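Long-range contacts in PA0821 (Pseudomonas aeruginosa, PDB 7DRG), which is probably the immunity protein (antitoxin) that protects the bacterium against a putative VRR-NUC nuclease effector of its type VI secretion system: residues L17-G22 / D32-V37; K118-G123 / S187-D192; K223-K228 / N238-L243. All coordinates share one frame; numbering follows the deposited sequence.

Contact 1 of 3, residues L17-G22 / D32-V37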
loop_
_atom_site.group_PDB
_atom_site.type_symbol
_atom_site.label_atom_id
_atom_site.label_comp_id
_atom_site.label_asym_id
_atom_site.label_seq_id
_atom_site.Cartn_x
_atom_site.Cartn_y
_atom_site.Cartn_z
ATOM N N LEU B 17 -4.786 2.229 8.970
ATOM C CA LEU B 17 -6.172 2.681 9.016
ATOM C C LEU B 17 -6.873 1.909 10.122
ATOM O O LEU B 17 -6.774 0.680 10.171
ATOM C CB LEU B 17 -6.900 2.439 7.690
ATOM C CG LEU B 17 -6.537 3.233 6.432
ATOM C CD1 LEU B 17 -7.291 2.680 5.235
ATOM C CD2 LEU B 17 -6.840 4.711 6.609
ATOM N N LEU B 18 -7.583 2.622 11.002
ATOM C CA LEU B 18 -8.259 1.953 12.114
ATOM C C LEU B 18 -9.486 1.184 11.647
ATOM O O LEU B 18 -9.711 0.051 12.075
ATOM C CB LEU B 18 -8.658 2.969 13.187
ATOM C CG LEU B 18 -7.523 3.826 13.742
ATOM C CD1 LEU B 18 -8.066 4.805 14.799
ATOM C CD2 LEU B 18 -6.416 2.942 14.337
ATOM N N GLU B 19 -10.279 1.774 10.766
ATOM C CA GLU B 19 -11.478 1.148 10.232
ATOM C C GLU B 19 -11.424 1.272 8.719
ATOM O O GLU B 19 -11.008 2.313 8.201
ATOM C CB GLU B 19 -12.734 1.826 10.790
ATOM C CG GLU B 19 -14.036 1.098 10.550
ATOM C CD GLU B 19 -15.205 1.810 11.206
ATOM O OE1 GLU B 19 -15.859 2.635 10.531
ATOM O OE2 GLU B 19 -15.457 1.560 12.403
ATOM N N ILE B 20 -11.806 0.217 8.000
ATOM C CA ILE B 20 -11.724 0.233 6.537
ATOM C C ILE B 20 -13.068 -0.173 5.952
ATOM O O ILE B 20 -13.617 -1.221 6.310
ATOM C CB ILE B 20 -10.614 -0.688 5.997
ATOM C CG1 ILE B 20 -9.272 -0.374 6.664
ATOM C CG2 ILE B 20 -10.464 -0.492 4.486
ATOM C CD1 ILE B 20 -8.147 -1.275 6.201
ATOM N N ALA B 21 -13.581 0.640 5.027
ATOM C CA ALA B 21 -14.856 0.332 4.400
ATOM C C ALA B 21 -14.764 -0.960 3.600
ATOM O O ALA B 21 -13.719 -1.297 3.034
ATOM C CB ALA B 21 -15.292 1.482 3.489
ATOM N N GLY B 22 -15.878 -1.685 3.557
ATOM C CA GLY B 22 -15.893 -2.944 2.838
ATOM C C GLY B 22 -15.620 -2.730 1.360
ATOM O O GLY B 22 -16.079 -1.755 0.760
ATOM N N ASP B 32 -21.398 -0.587 1.743
ATOM C CA ASP B 32 -21.991 -0.049 2.968
ATOM C C ASP B 32 -21.859 -1.027 4.142
ATOM O O ASP B 32 -22.837 -1.420 4.772
ATOM C CB ASP B 32 -23.452 0.308 2.713
ATOM C CG ASP B 32 -24.029 1.218 3.777
ATOM O OD1 ASP B 32 -23.237 1.829 4.525
ATOM O OD2 ASP B 32 -25.272 1.314 3.868
ATOM N N TYR B 33 -20.618 -1.413 4.440
ATOM C CA TYR B 33 -20.335 -2.230 5.616
ATOM C C TYR B 33 -18.883 -2.002 6.002
ATOM O O TYR B 33 -18.099 -1.452 5.227
ATOM C CB TYR B 33 -20.619 -3.723 5.370
ATOM C CG TYR B 33 -19.618 -4.434 4.477
ATOM C CD1 TYR B 33 -19.722 -4.365 3.092
ATOM C CD2 TYR B 33 -18.573 -5.181 5.015
ATOM C CE1 TYR B 33 -18.816 -5.017 2.269
ATOM C CE2 TYR B 33 -17.655 -5.834 4.196
ATOM C CZ TYR B 33 -17.781 -5.743 2.818
ATOM O OH TYR B 33 -16.883 -6.376 1.982
ATOM N N ILE B 34 -18.528 -2.420 7.214
ATOM C CA ILE B 34 -17.157 -2.300 7.701
ATOM C C ILE B 34 -16.409 -3.566 7.297
ATOM O O ILE B 34 -16.701 -4.655 7.795
ATOM C CB ILE B 34 -17.111 -2.090 9.218
ATOM C CG1 ILE B 34 -17.910 -0.842 9.610
ATOM C CG2 ILE B 34 -15.663 -2.001 9.689
ATOM C CD1 ILE B 34 -18.054 -0.660 11.114
ATOM N N GLY B 35 -15.437 -3.426 6.393
ATOM C CA GLY B 35 -14.724 -4.590 5.898
ATOM C C GLY B 35 -13.583 -5.056 6.780
ATOM O O GLY B 35 -13.233 -6.240 6.767
ATOM N N ALA B 36 -12.976 -4.129 7.511
ATOM C CA ALA B 36 -11.810 -4.472 8.340
ATOM C C ALA B 36 -11.698 -3.523 9.528
ATOM O O ALA B 36 -11.973 -2.385 9.370
ATOM C CB ALA B 36 -10.557 -4.424 7.499
ATOM N N VAL B 37 -11.278 -4.039 10.676
ATOM C CA VAL B 37 -11.070 -3.147 11.840
ATOM C C VAL B 37 -9.769 -3.558 12.517
ATOM O O VAL B 37 -9.566 -4.707 12.728
ATOM C CB VAL B 37 -12.260 -3.107 12.808
ATOM C CG1 VAL B 37 -12.612 -4.471 13.329
ATOM C CG2 VAL B 37 -12.011 -2.142 13.955
#

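Contact 2 of 3, residues K118-G123 / S187-D192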
loop_
_atom_site.group_PDB
_atom_site.type_symbol
_atom_site.label_atom_id
_atom_site.label_comp_id
_atom_site.label_asym_id
_atom_site.label_seq_id
_atom_site.Cartn_x
_atom_site.Cartn_y
_atom_site.Cartn_z
ATOM N N LYS B 118 -23.745 -4.499 12.152
ATOM C CA LYS B 118 -24.373 -5.437 11.236
ATOM C C LYS B 118 -23.613 -6.756 11.272
ATOM O O LYS B 118 -22.417 -6.787 11.561
ATOM C CB LYS B 118 -24.393 -4.860 9.821
ATOM C CG LYS B 118 -25.044 -3.483 9.753
ATOM C CD LYS B 118 -25.460 -3.101 8.340
ATOM C CE LYS B 118 -24.389 -2.291 7.638
ATOM N NZ LYS B 118 -23.182 -3.099 7.341
ATOM N N SER B 119 -24.322 -7.859 11.008
ATOM C CA SER B 119 -23.660 -9.160 11.034
ATOM C C SER B 119 -22.530 -9.237 10.011
ATOM O O SER B 119 -21.588 -10.018 10.195
ATOM C CB SER B 119 -24.681 -10.283 10.798
ATOM O OG SER B 119 -25.275 -10.169 9.511
ATOM N N ARG B 120 -22.599 -8.423 8.954
ATOM C CA ARG B 120 -21.584 -8.356 7.917
ATOM C C ARG B 120 -20.372 -7.530 8.334
ATOM O O ARG B 120 -19.313 -7.644 7.707
ATOM C CB ARG B 120 -22.218 -7.765 6.652
ATOM C CG ARG B 120 -21.412 -7.888 5.379
ATOM C CD ARG B 120 -22.162 -7.204 4.257
ATOM N NE ARG B 120 -21.506 -7.369 2.966
ATOM C CZ ARG B 120 -21.889 -6.739 1.864
ATOM N NH1 ARG B 120 -22.917 -5.902 1.912
ATOM N NH2 ARG B 120 -21.244 -6.938 0.723
ATOM N N ASP B 121 -20.503 -6.702 9.367
ATOM C CA ASP B 121 -19.427 -5.807 9.773
ATOM C C ASP B 121 -18.324 -6.555 10.510
ATOM O O ASP B 121 -18.590 -7.368 11.401
ATOM C CB ASP B 121 -19.945 -4.707 10.698
ATOM C CG ASP B 121 -20.785 -3.669 9.990
ATOM O OD1 ASP B 121 -20.667 -3.531 8.753
ATOM O OD2 ASP B 121 -21.555 -2.973 10.693
ATOM N N ALA B 122 -17.078 -6.236 10.166
ATOM C CA ALA B 122 -15.964 -6.551 11.052
ATOM C C ALA B 122 -16.143 -5.827 12.377
ATOM O O ALA B 122 -16.643 -4.701 12.424
ATOM C CB ALA B 122 -14.636 -6.147 10.409
ATOM N N GLY B 123 -15.753 -6.492 13.465
ATOM C CA GLY B 123 -15.830 -5.898 14.780
ATOM C C GLY B 123 -14.528 -6.107 15.529
ATOM O O GLY B 123 -13.764 -7.030 15.247
ATOM N N SER B 187 -14.574 -8.844 7.633
ATOM C CA SER B 187 -15.992 -9.155 7.635
ATOM C C SER B 187 -16.202 -10.664 7.760
ATOM O O SER B 187 -15.533 -11.438 7.061
ATOM C CB SER B 187 -16.641 -8.637 6.350
ATOM O OG SER B 187 -17.929 -9.210 6.194
ATOM N N PRO B 188 -17.095 -11.119 8.645
ATOM C CA PRO B 188 -17.283 -12.569 8.813
ATOM C C PRO B 188 -17.804 -13.260 7.570
ATOM O O PRO B 188 -17.571 -14.462 7.400
ATOM C CB PRO B 188 -18.296 -12.659 9.964
ATOM C CG PRO B 188 -18.153 -11.367 10.699
ATOM C CD PRO B 188 -17.825 -10.338 9.656
ATOM N N THR B 189 -18.500 -12.540 6.696
ATOM C CA THR B 189 -19.095 -13.137 5.509
ATOM C C THR B 189 -18.488 -12.655 4.206
ATOM O O THR B 189 -18.543 -13.382 3.210
ATOM C CB THR B 189 -20.603 -12.862 5.467
ATOM O OG1 THR B 189 -20.840 -11.451 5.574
ATOM C CG2 THR B 189 -21.290 -13.577 6.600
ATOM N N SER B 190 -17.926 -11.446 4.181
ATOM C CA SER B 190 -17.488 -10.818 2.938
ATOM C C SER B 190 -15.977 -10.632 2.883
ATOM O O SER B 190 -15.490 -9.777 2.137
ATOM C CB SER B 190 -18.191 -9.474 2.740
ATOM O OG SER B 190 -19.599 -9.634 2.678
ATOM N N TRP B 191 -15.230 -11.441 3.638
ATOM C CA TRP B 191 -13.788 -11.256 3.785
ATOM C C TRP B 191 -13.046 -11.318 2.454
ATOM O O TRP B 191 -11.969 -10.722 2.323
ATOM C CB TRP B 191 -13.237 -12.314 4.739
ATOM C CG TRP B 191 -13.854 -13.650 4.468
ATOM C CD1 TRP B 191 -14.985 -14.162 5.040
ATOM C CD2 TRP B 191 -13.408 -14.624 3.521
ATOM N NE1 TRP B 191 -15.261 -15.400 4.517
ATOM C CE2 TRP B 191 -14.307 -15.709 3.582
ATOM C CE3 TRP B 191 -12.331 -14.690 2.632
ATOM C CZ2 TRP B 191 -14.159 -16.847 2.792
ATOM C CZ3 TRP B 191 -12.187 -15.816 1.848
ATOM C CH2 TRP B 191 -13.096 -16.880 1.932
ATOM N N ASP B 192 -13.577 -12.051 1.470
ATOM C CA ASP B 192 -12.905 -12.101 0.176
ATOM C C ASP B 192 -12.837 -10.720 -0.465
ATOM O O ASP B 192 -11.886 -10.422 -1.197
ATOM C CB ASP B 192 -13.601 -13.091 -0.758
ATOM C CG ASP B 192 -12.786 -13.380 -2.002
ATOM O OD1 ASP B 192 -11.676 -13.943 -1.869
ATOM O OD2 ASP B 192 -13.256 -13.047 -3.111
#

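Contact 3 of 3, residues K223-K228 / N238-L243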
loop_
_atom_site.group_PDB
_atom_site.type_symbol
_atom_site.label_atom_id
_atom_site.label_comp_id
_atom_site.label_asym_id
_atom_site.label_seq_id
_atom_site.Cartn_x
_atom_site.Cartn_y
_atom_site.Cartn_z
ATOM N N LYS B 223 2.942 -28.636 8.888
ATOM C CA LYS B 223 3.412 -29.822 9.600
ATOM C C LYS B 223 4.739 -29.627 10.334
ATOM O O LYS B 223 4.869 -30.157 11.453
ATOM C CB LYS B 223 3.516 -30.998 8.619
ATOM C CG LYS B 223 2.245 -31.339 7.820
ATOM C CD LYS B 223 1.430 -32.477 8.434
ATOM C CE LYS B 223 0.506 -33.118 7.391
ATOM N NZ LYS B 223 -0.633 -32.237 6.994
ATOM N N PRO B 224 5.753 -28.944 9.785
ATOM C CA PRO B 224 7.013 -28.796 10.526
ATOM C C PRO B 224 6.821 -28.143 11.891
ATOM O O PRO B 224 5.878 -27.382 12.123
ATOM C CB PRO B 224 7.862 -27.918 9.601
ATOM C CG PRO B 224 7.369 -28.224 8.245
ATOM C CD PRO B 224 5.881 -28.411 8.413
ATOM N N THR B 225 7.735 -28.465 12.808
ATOM C CA THR B 225 7.704 -27.938 14.174
ATOM C C THR B 225 8.320 -26.541 14.160
ATOM O O THR B 225 9.467 -26.316 14.561
ATOM C CB THR B 225 8.435 -28.875 15.125
ATOM O OG1 THR B 225 7.894 -30.194 14.984
ATOM C CG2 THR B 225 8.269 -28.418 16.563
ATOM N N ARG B 226 7.535 -25.584 13.664
ATOM C CA ARG B 226 8.022 -24.241 13.373
ATOM C C ARG B 226 6.934 -23.236 13.726
ATOM O O ARG B 226 5.841 -23.609 14.158
ATOM C CB ARG B 226 8.450 -24.133 11.905
ATOM C CG ARG B 226 9.629 -25.037 11.584
ATOM C CD ARG B 226 10.292 -24.715 10.274
ATOM N NE ARG B 226 11.602 -25.358 10.218
ATOM C CZ ARG B 226 12.632 -24.891 9.527
ATOM N NH1 ARG B 226 12.503 -23.773 8.825
ATOM N NH2 ARG B 226 13.788 -25.539 9.542
ATOM N N ILE B 227 7.235 -21.942 13.557
ATOM C CA ILE B 227 6.275 -20.883 13.846
ATOM C C ILE B 227 6.085 -19.989 12.628
ATOM O O ILE B 227 6.969 -19.849 11.776
ATOM C CB ILE B 227 6.685 -20.017 15.060
ATOM C CG1 ILE B 227 8.026 -19.319 14.807
ATOM C CG2 ILE B 227 6.713 -20.850 16.334
ATOM C CD1 ILE B 227 8.393 -18.327 15.887
ATOM N N LYS B 228 4.909 -19.365 12.567
ATOM C CA LYS B 228 4.588 -18.458 11.473
ATOM C C LYS B 228 5.268 -17.109 11.646
ATOM O O LYS B 228 5.853 -16.570 10.698
ATOM C CB LYS B 228 3.073 -18.276 11.392
ATOM C CG LYS B 228 2.608 -17.284 10.333
ATOM C CD LYS B 228 1.178 -16.876 10.646
ATOM C CE LYS B 228 0.694 -15.744 9.764
ATOM N NZ LYS B 228 -0.661 -15.290 10.196
ATOM N N ASN B 238 7.110 -26.268 24.568
ATOM C CA ASN B 238 8.441 -26.662 25.013
ATOM C C ASN B 238 9.276 -27.237 23.876
ATOM O O ASN B 238 10.494 -27.030 23.840
ATOM C CB ASN B 238 8.349 -27.655 26.169
ATOM C CG ASN B 238 8.149 -26.966 27.511
ATOM O OD1 ASN B 238 8.446 -25.780 27.663
ATOM N ND2 ASN B 238 7.659 -27.711 28.495
ATOM N N GLU B 239 8.652 -27.931 22.921
ATOM C CA GLU B 239 9.436 -28.476 21.818
ATOM C C GLU B 239 10.013 -27.363 20.944
ATOM O O GLU B 239 11.188 -27.406 20.566
ATOM C CB GLU B 239 8.606 -29.445 20.979
ATOM C CG GLU B 239 9.397 -29.956 19.786
ATOM C CD GLU B 239 8.788 -31.167 19.119
ATOM O OE1 GLU B 239 7.562 -31.371 19.248
ATOM O OE2 GLU B 239 9.547 -31.913 18.462
ATOM N N ARG B 240 9.198 -26.361 20.599
ATOM C CA ARG B 240 9.714 -25.232 19.828
ATOM C C ARG B 240 10.739 -24.445 20.628
ATOM O O ARG B 240 11.729 -23.951 20.072
ATOM C CB ARG B 240 8.566 -24.328 19.395
ATOM C CG ARG B 240 7.766 -24.907 18.253
ATOM C CD ARG B 240 6.432 -24.194 18.047
ATOM N NE ARG B 240 5.831 -24.642 16.801
ATOM C CZ ARG B 240 5.150 -25.772 16.664
ATOM N NH1 ARG B 240 4.950 -26.571 17.712
ATOM N NH2 ARG B 240 4.661 -26.094 15.478
ATOM N N LEU B 241 10.513 -24.308 21.936
ATOM C CA LEU B 241 11.472 -23.614 22.789
ATOM C C LEU B 241 12.830 -24.307 22.770
ATOM O O LEU B 241 13.871 -23.645 22.681
ATOM C CB LEU B 241 10.924 -23.526 24.212
ATOM C CG LEU B 241 11.810 -22.865 25.265
ATOM C CD1 LEU B 241 12.153 -21.436 24.872
ATOM C CD2 LEU B 241 11.117 -22.904 26.612
ATOM N N ALA B 242 12.837 -25.641 22.821
ATOM C CA ALA B 242 14.095 -26.379 22.753
ATOM C C ALA B 242 14.762 -26.220 21.390
ATOM O O ALA B 242 15.985 -26.051 21.310
ATOM C CB ALA B 242 13.851 -27.856 23.068
ATOM N N LEU B 243 13.978 -26.265 20.308
ATOM C CA LEU B 243 14.542 -26.066 18.978
ATOM C C LEU B 243 15.109 -24.663 18.798
ATOM O O LEU B 243 16.000 -24.473 17.966
ATOM C CB LEU B 243 13.485 -26.345 17.905
ATOM C CG LEU B 243 13.154 -27.817 17.651
ATOM C CD1 LEU B 243 11.869 -27.949 16.854
ATOM C CD2 LEU B 243 14.300 -28.505 16.921
HETATM O O HOH W 1 3.894 -28.426 13.888
HETATM O O HOH W 2 9.236 -32.222 15.648
#

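Contact 1 of 3, residues L17-G22 / D32-V37
With chi1 at 73°, the ring of Y33 stands between its own backbone N and carbonyl carbon, and this rotation lays one face over G22, while E19 sends CG anti to its backbone N (chi1 -168°) to meet I34. These contacts belong to the antiparallel hairpin of strand 19-22 and the start of strand 34-46, which carries a classic beta bulge. G35 and A36 together face I20, whose carbonyl oxygen accepts from both of their amides: I20 O to G35 N is 2.9 Å and to A36 N 3.2 Å. In return I20 N donates to A36 O over 2.9 Å. The extra residue shifts the register by one, so A21 pairs with I34 and G22 N reaches Y33 O at 2.8 Å. Glycine suits both places: with no side chain, G22 lays its CA against the Y33 ring and G35 brings its backbone close to G22. The small CB of A36 rests on I20 CB at 4.0 Å, and Y184 of strand 182-186 packs against both residues. On the other face the aliphatic part of E19 crosses I34 at about a right angle, with E19 CG 3.6 Å from I34 CG2. Y33 OH is hydrogen-bonded to D194 and N193, which probably helps fix the ring. The CH-pi contact of the Y33 ring is close: G22 CA sits 3.6 Å from its centroid, 21° off the normal.

Contact 2 of 3, residues K118-G123 / S187-D192
A type I beta turn, K118 to D121, in the loop between strands 109-114 and 126-131 docks against the segment that leads into helix 191-204. S187 OG donates to R120 O over 2.6 Å, lying in the carbonyl plane on a lone pair. With chi1 at 166°, S187 OG lies opposite its backbone N, and the same hydroxyl accepts from S190 N at 3.0 Å. This is an ST motif, and serine fits it because one small hydroxyl can accept from its own chain while donating its proton to the neighbouring turn. The arginine adds a second bond: its side chain, extended from CG to NE, brings NE to S190 OG at 3.0 Å with an N-H...O angle of 163°, the oxygen lying near the guanidinium plane. R120 NH2 forms a salt bridge with E31. The methylene groups of R120 pass T189 at about a right angle, R120 CG lying 3.6 Å from T189 OG1. P188 lays the CD and CG edge of its ring against the turn, with P188 CD 3.5 Å from D121 O, while W77 of strand 75-77 touches both P188 and T189. Within the turn, D121 N bonds back to K118 O, D121 OD2 accepts from K118 N, and D121 OD1, which also accepts from I34 N of the neighbouring hairpin, forms a salt bridge with K118 NZ at 2.9 Å.

Contact 3 of 3, residues K223-K228 / N238-L243
R240 reaches out from helix 238-243 edge-on to the backbone of R226, its guanidinium plane containing R226 O, while T225 CG2 lies over one face. The contact joins this short helix to the irregular segment 223-228, in which T225 is the centre of an inverse gamma turn. R240 offers two nitrogens to the one oxygen: R240 NE is 2.8 Å and R240 NH2 3.1 Å from R226 O. The two approach the carbonyl differently, NH2 in its plane on a lone pair and NE from above, 58° out of it. Arginine suits the place because its long, straight chain reaches from the helix to the carbonyl, and its flat end offers two N-H groups along one edge. The side chains of I227 and R240 run alongside in opposite senses, with I227 CG2 3.8 Å from R240 CD, and both rest on Q177 of strand 177-180. With T225 OG1 beside the backbone N (chi1 -53°), CG2 falls opposite that N, and the side chain crosses L243 and E239 at about a right angle, T225 CG2 lying 3.6 Å from L243 CD1 and 3.7 Å from E239 CG. Threonine thus presents a methyl to aliphatic groups and a hydroxyl to a bound water. One water accepts from R240 NH2 and can donate to P224 O. A second lies 2.5 Å from T225 OG1 and donates to E239 OE2 over 2.8 Å.

Contacts 1 and 2 form one continuous patch, their centres 9 Å apart. The D121 carboxylate joins them, OD1 lying 2.9 Å from I34 N, and I34 O meets A122 N at the same 2.9 Å, so the 118-123 loop is probably hydrogen-bonded to the hairpin strand as well as to S187. The Y33 ring is shared too, touching G22 in contact 1 and K118, R120, D121 and S190 of contact 2. Contact 3 lies on the opposite side of the chain's centre, about 35 Å from contact 1 and 33 Å from contact 2 between centres, with nearest atoms about 14 Å away in each case. Along the sequence the three follow in series.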